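Side-chain contacts in cell wall mannoprotein 1 (Neosartorya fumigata, PDB 5J5L), which binds lipids such as arachidonic acid inside a helical bundle and is probably a constitutive cell wall protein recognised by the host's humoral immune response: residues L7-T12 and T52-A57; A36-E41 and L104-A109. All coordinates share one frame; numbering follows the deposited sequence.

Contact 1: L7-T12 and T52-A57; sequences LSDLST and TADAKA
Asp9 and Asp54 face each other between segments 7-12 and 52-57, two stretches of helix that run in broadly opposite directions, with the CA atoms of Asp9 and Asp54 8.3 Å apart. The CB atoms of both residues point toward the opposite segment. The contact is small and lies at the surface. It buries 78 Å² in total, and these two aspartates make it.

The approach is through single carboxylate oxygens. Asp9 OD2 lies 2.4 Å from Asp54 OD2, much closer than two oxygens in plain van der Waals contact. The second oxygen of Asp9 stands further back, with Asp9 OD1 3.3 Å from Asp54 OD2. Asp9 OD2 also rests against the aliphatic part of its partner, 3.3 Å from Asp54 CB.

The two side chains cross at about a right angle, yet their carboxylate planes are nearly coplanar, 17° apart. Both chains leave the helix in the same way. Each CG is anti to its own carbonyl carbon, with chi1 at -71° in Asp9 and -73° in Asp54. This brings both acid groups into the gap between the helices.

The contact belongs to the antiparallel hairpin of helices 3-26 and 31-56 in an all-helical bundle. Asp9 also touches Ala51, one turn before Asp54. On the inner side, Leu10 and Thr52 pack on Leu117 of helix 100-124, and Ala55 packs on Ala120 and Leu121.

The short separation is hard to reconcile with two fully charged carboxylates. One acid group probably holds a proton, which would lower the negative charge of the pair and ease the repulsion expected of two carboxylates.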
loop_
_atom_site.group_PDB
_atom_site.type_symbol
_atom_site.label_atom_id
_atom_site.label_comp_id
_atom_site.label_asym_id
_atom_site.label_seq_id
_atom_site.Cartn_x
_atom_site.Cartn_y
_atom_site.Cartn_z
ATOM N N LEU A 7 -13.617 2.274 -5.032
ATOM C CA LEU A 7 -12.855 3.466 -5.457
ATOM C C LEU A 7 -12.595 4.397 -4.273
ATOM O O LEU A 7 -11.477 4.908 -4.119
ATOM C CB LEU A 7 -13.563 4.218 -6.567
ATOM C CG LEU A 7 -13.688 3.433 -7.876
ATOM C CD1 LEU A 7 -14.605 4.139 -8.850
ATOM C CD2 LEU A 7 -12.335 3.208 -8.499
ATOM N N SER A 8 -13.615 4.603 -3.448
ATOM C CA SER A 8 -13.472 5.425 -2.253
ATOM C C SER A 8 -12.419 4.793 -1.322
ATOM O O SER A 8 -11.570 5.500 -0.756
ATOM C CB SER A 8 -14.825 5.567 -1.553
ATOM O OG SER A 8 -14.717 6.337 -0.368
ATOM N N ASP A 9 -12.471 3.466 -1.179
ATOM C CA ASP A 9 -11.503 2.741 -0.351
ATOM C C ASP A 9 -10.077 2.958 -0.850
ATOM O O ASP A 9 -9.154 3.121 -0.055
ATOM C CB ASP A 9 -11.756 1.234 -0.368
ATOM C CG ASP A 9 -12.996 0.810 0.379
ATOM O OD1 ASP A 9 -13.570 1.577 1.206
ATOM O OD2 ASP A 9 -13.387 -0.367 0.175
ATOM N N LEU A 10 -9.892 2.894 -2.166
ATOM C CA LEU A 10 -8.565 3.063 -2.751
ATOM C C LEU A 10 -8.063 4.499 -2.573
ATOM O O LEU A 10 -6.867 4.721 -2.387
ATOM C CB LEU A 10 -8.561 2.661 -4.212
ATOM C CG LEU A 10 -8.750 1.149 -4.452
ATOM C CD1 LEU A 10 -9.012 0.868 -5.927
ATOM C CD2 LEU A 10 -7.591 0.324 -3.937
ATOM N N SER A 11 -8.968 5.458 -2.613
ATOM C CA SER A 11 -8.575 6.857 -2.403
ATOM C C SER A 11 -8.088 7.079 -0.971
ATOM O O SER A 11 -7.116 7.793 -0.734
ATOM C CB SER A 11 -9.745 7.780 -2.689
ATOM O OG SER A 11 -9.359 9.143 -2.638
ATOM N N THR A 12 -8.779 6.464 -0.021
ATOM C CA THR A 12 -8.394 6.539 1.389
ATOM C C THR A 12 -6.987 5.953 1.575
ATOM O O THR A 12 -6.146 6.504 2.295
ATOM C CB THR A 12 -9.435 5.810 2.265
ATOM O OG1 THR A 12 -10.694 6.504 2.203
ATOM C CG2 THR A 12 -8.989 5.729 3.721
ATOM N N THR A 52 -9.940 -4.836 0.603
ATOM C CA THR A 52 -9.997 -6.261 0.285
ATOM C C THR A 52 -11.373 -6.858 0.599
ATOM O O THR A 52 -11.967 -7.573 -0.226
ATOM C CB THR A 52 -8.903 -7.014 1.060
ATOM O OG1 THR A 52 -7.626 -6.491 0.693
ATOM C CG2 THR A 52 -8.937 -8.489 0.752
ATOM N N ALA A 53 -11.902 -6.553 1.784
ATOM C CA ALA A 53 -13.203 -7.069 2.185
ATOM C C ALA A 53 -14.311 -6.570 1.256
ATOM O O ALA A 53 -15.209 -7.319 0.869
ATOM C CB ALA A 53 -13.514 -6.693 3.629
ATOM N N ASP A 54 -14.244 -5.294 0.901
ATOM C CA ASP A 54 -15.222 -4.706 0.005
ATOM C C ASP A 54 -15.137 -5.317 -1.395
ATOM O O ASP A 54 -16.168 -5.542 -2.044
ATOM C CB ASP A 54 -15.055 -3.175 -0.044
ATOM C CG ASP A 54 -15.552 -2.491 1.234
ATOM O OD1 ASP A 54 -16.390 -3.089 1.943
ATOM O OD2 ASP A 54 -15.118 -1.360 1.541
ATOM N N ALA A 55 -13.921 -5.581 -1.860
ATOM C CA ALA A 55 -13.716 -6.215 -3.165
ATOM C C ALA A 55 -14.265 -7.639 -3.159
ATOM O O ALA A 55 -14.919 -8.056 -4.128
ATOM C CB ALA A 55 -12.238 -6.233 -3.529
ATOM N N LYS A 56 -14.011 -8.370 -2.071
ATOM C CA LYS A 56 -14.549 -9.736 -1.929
ATOM C C LYS A 56 -16.072 -9.764 -1.930
ATOM O O LYS A 56 -16.676 -10.769 -2.319
ATOM C CB LYS A 56 -14.031 -10.409 -0.661
ATOM C CG LYS A 56 -12.567 -10.796 -0.740
ATOM C CD LYS A 56 -12.176 -11.629 0.465
ATOM C CE LYS A 56 -10.684 -11.894 0.500
ATOM N NZ LYS A 56 -10.303 -12.566 1.773
ATOM N N ALA A 57 -16.692 -8.665 -1.511
ATOM C CA ALA A 57 -18.151 -8.565 -1.475
ATOM C C ALA A 57 -18.780 -8.075 -2.790
ATOM O O ALA A 57 -20.004 -7.943 -2.870
ATOM C CB ALA A 57 -18.567 -7.659 -0.325
#

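Contact 2: A36-E41 and L104-A109; sequences AAQAVE and LSDLNA. With ACD (arachidonic acid), chain B.
Asp106 meets Gln38, Glu41 and the bound arachidonic acid with one short side chain. Its carboxylate lies over that of Glu41. The two planes are only 2° apart and stacked, with Glu41 CD 3.4 Å from Asp106 CG. Glu41 OE1 and Asp106 OD1 are also 3.4 Å apart, and both are acceptors. Gln38 comes from the opposite direction to Asp106. Its amide plane is nearly coplanar with the carboxylate, and Gln38 CD is 3.4 Å from Asp106 OD2.

The lipid touches the same acid. Asp106 OD2 is 3.3 Å from C8 of the arachidonic acid, a carbon of one of its double bonds, and Asp106 CB is 3.5 Å from the lipid's C11. Leu107 CD2 adds an apolar contact, 3.9 Å from C12 of the chain. Near the lipid head, Ala37 CB lies 3.3 Å from carboxylate oxygen O2.

Ala37, Gln38, Asp106 and Leu107 all belong to the lipid pocket, which runs lengthwise between the helices of the bundle. Here helices 31-56 and 100-124 form part of its wall.

Glu41 reaches its place through a bend: CG is anti to the backbone N, and chi2 of -80° then turns its acid group face-on to that of Asp106. Two stacked acids beside a lipid chain would probably be harder to ionise together. Glu45 brings a third carboxylate close to Glu41. Further out, Val40 packs on Leu20 and His23 of helix 3-26, while Leu107 rests on Ala147 and Ile148 of helix 127-150.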
loop_
_atom_site.group_PDB
_atom_site.type_symbol
_atom_site.label_atom_id
_atom_site.label_comp_id
_atom_site.label_asym_id
_atom_site.label_seq_id
_atom_site.Cartn_x
_atom_site.Cartn_y
_atom_site.Cartn_z
ATOM N N ALA A 36 3.917 8.248 16.057
ATOM C CA ALA A 36 2.944 8.959 15.213
ATOM C C ALA A 36 2.813 8.336 13.834
ATOM O O ALA A 36 1.697 8.121 13.333
ATOM C CB ALA A 36 3.302 10.444 15.126
ATOM N N ALA A 37 3.951 8.001 13.236
ATOM C CA ALA A 37 3.962 7.363 11.928
ATOM C C ALA A 37 3.370 5.953 12.009
ATOM O O ALA A 37 2.626 5.546 11.124
ATOM C CB ALA A 37 5.368 7.340 11.364
ATOM N N GLN A 38 3.668 5.214 13.079
ATOM C CA GLN A 38 3.134 3.850 13.216
ATOM C C GLN A 38 1.604 3.851 13.295
ATOM O O GLN A 38 0.961 2.932 12.774
ATOM C CB GLN A 38 3.730 3.112 14.422
ATOM C CG GLN A 38 3.198 1.700 14.637
ATOM C CD GLN A 38 3.588 0.715 13.541
ATOM O OE1 GLN A 38 3.089 -0.421 13.503
ATOM N NE2 GLN A 38 4.491 1.127 12.669
ATOM N N ALA A 39 1.022 4.873 13.931
ATOM C CA ALA A 39 -0.445 4.983 14.005
ATOM C C ALA A 39 -1.029 5.112 12.583
ATOM O O ALA A 39 -2.024 4.463 12.237
ATOM C CB ALA A 39 -0.853 6.172 14.866
ATOM N N VAL A 40 -0.382 5.921 11.753
ATOM C CA VAL A 40 -0.817 6.073 10.356
ATOM C C VAL A 40 -0.611 4.770 9.607
ATOM O O VAL A 40 -1.473 4.342 8.830
ATOM C CB VAL A 40 -0.112 7.224 9.626
ATOM C CG1 VAL A 40 -0.672 7.373 8.220
ATOM C CG2 VAL A 40 -0.288 8.530 10.386
ATOM N N GLU A 41 0.518 4.109 9.858
ATOM C CA GLU A 41 0.786 2.833 9.208
ATOM C C GLU A 41 -0.276 1.792 9.552
ATOM O O GLU A 41 -0.670 1.003 8.692
ATOM C CB GLU A 41 2.167 2.330 9.565
ATOM C CG GLU A 41 2.597 1.095 8.786
ATOM C CD GLU A 41 2.037 -0.205 9.317
ATOM O OE1 GLU A 41 1.593 -0.261 10.492
ATOM O OE2 GLU A 41 2.086 -1.207 8.551
ATOM N N LEU A 104 10.433 -3.374 9.444
ATOM C CA LEU A 104 10.436 -4.653 8.729
ATOM C C LEU A 104 9.099 -5.356 8.918
ATOM O O LEU A 104 8.518 -5.854 7.947
ATOM C CB LEU A 104 11.589 -5.528 9.195
ATOM C CG LEU A 104 11.799 -6.840 8.448
ATOM C CD1 LEU A 104 12.015 -6.562 6.962
ATOM C CD2 LEU A 104 12.986 -7.594 9.039
ATOM N N SER A 105 8.596 -5.365 10.147
ATOM C CA SER A 105 7.303 -6.000 10.443
ATOM C C SER A 105 6.194 -5.358 9.622
ATOM O O SER A 105 5.339 -6.055 9.036
ATOM C CB SER A 105 6.986 -5.893 11.935
ATOM O OG SER A 105 5.745 -6.508 12.255
ATOM N N ASP A 106 6.206 -4.028 9.589
ATOM C CA ASP A 106 5.244 -3.250 8.841
ATOM C C ASP A 106 5.337 -3.550 7.343
ATOM O O ASP A 106 4.314 -3.769 6.688
ATOM C CB ASP A 106 5.463 -1.741 9.043
ATOM C CG ASP A 106 5.031 -1.238 10.413
ATOM O OD1 ASP A 106 4.464 -1.992 11.238
ATOM O OD2 ASP A 106 5.274 -0.026 10.656
ATOM N N LEU A 107 6.548 -3.587 6.807
ATOM C CA LEU A 107 6.728 -3.861 5.370
ATOM C C LEU A 107 6.154 -5.223 4.987
ATOM O O LEU A 107 5.454 -5.333 3.976
ATOM C CB LEU A 107 8.191 -3.792 4.976
ATOM C CG LEU A 107 8.800 -2.389 4.912
ATOM C CD1 LEU A 107 10.309 -2.519 4.806
ATOM C CD2 LEU A 107 8.236 -1.594 3.736
ATOM N N ASN A 108 6.441 -6.241 5.788
ATOM C CA ASN A 108 5.934 -7.588 5.493
ATOM C C ASN A 108 4.408 -7.643 5.578
ATOM O O ASN A 108 3.758 -8.256 4.718
ATOM C CB ASN A 108 6.586 -8.606 6.414
ATOM C CG ASN A 108 8.005 -8.920 6.008
ATOM O OD1 ASN A 108 8.274 -9.195 4.836
ATOM N ND2 ASN A 108 8.925 -8.895 6.970
ATOM N N ALA A 109 3.822 -6.989 6.595
ATOM C CA ALA A 109 2.357 -6.915 6.722
ATOM C C ALA A 109 1.728 -6.200 5.547
ATOM O O ALA A 109 0.734 -6.656 4.978
ATOM C CB ALA A 109 1.957 -6.228 8.022
HETATM C C1 ACD B . 8.685 7.897 10.925
HETATM C C2 ACD B . 8.618 6.390 10.874
HETATM C C3 ACD B . 9.983 5.801 11.170
HETATM C C4 ACD B . 9.875 4.300 11.448
HETATM C C5 ACD B . 8.860 4.041 12.537
HETATM C C6 ACD B . 7.759 3.279 12.403
HETATM C C7 ACD B . 7.412 2.505 11.156
HETATM C C8 ACD B . 6.287 3.147 10.360
HETATM C C9 ACD B . 6.225 3.138 9.019
HETATM C C10 ACD B . 7.275 2.546 8.094
HETATM C C11 ACD B . 6.879 1.169 7.628
HETATM C C12 ACD B . 6.594 0.805 6.370
HETATM C C13 ACD B . 6.571 1.694 5.143
HETATM C C14 ACD B . 5.151 2.225 5.051
HETATM C C15 ACD B . 4.508 2.491 3.909
HETATM C C16 ACD B . 5.117 2.282 2.550
HETATM C C17 ACD B . 4.007 2.231 1.510
HETATM C C18 ACD B . 3.159 0.979 1.646
HETATM C C19 ACD B . 2.165 0.867 0.516
HETATM C C20 ACD B . 0.932 0.074 0.860
HETATM O O1 ACD B . 8.967 8.450 9.854
HETATM O O2 ACD B . 8.440 8.519 11.978
#

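How the contacts relate
Contacts 1 and 2 both use helix 31-56, contact 2 nearer its start and contact 1 at its end. Their centres are 20 Å apart. Their nearest atoms are about 8 Å apart, so they do not touch. Along the chain the segments alternate: 7-12, 36-41, 52-57, 104-109. Helix 31-56 pairs with helix 3-26 in contact 1. It pairs with helix 100-124 in contact 2. Contact 1 is at the surface, with the side chain of Asp9 about 13 Å from the arachidonic acid. Contact 2 is buried and helps line the lipid pocket. One helix thus links a surface helix-helix contact to the binding site within the same bundle.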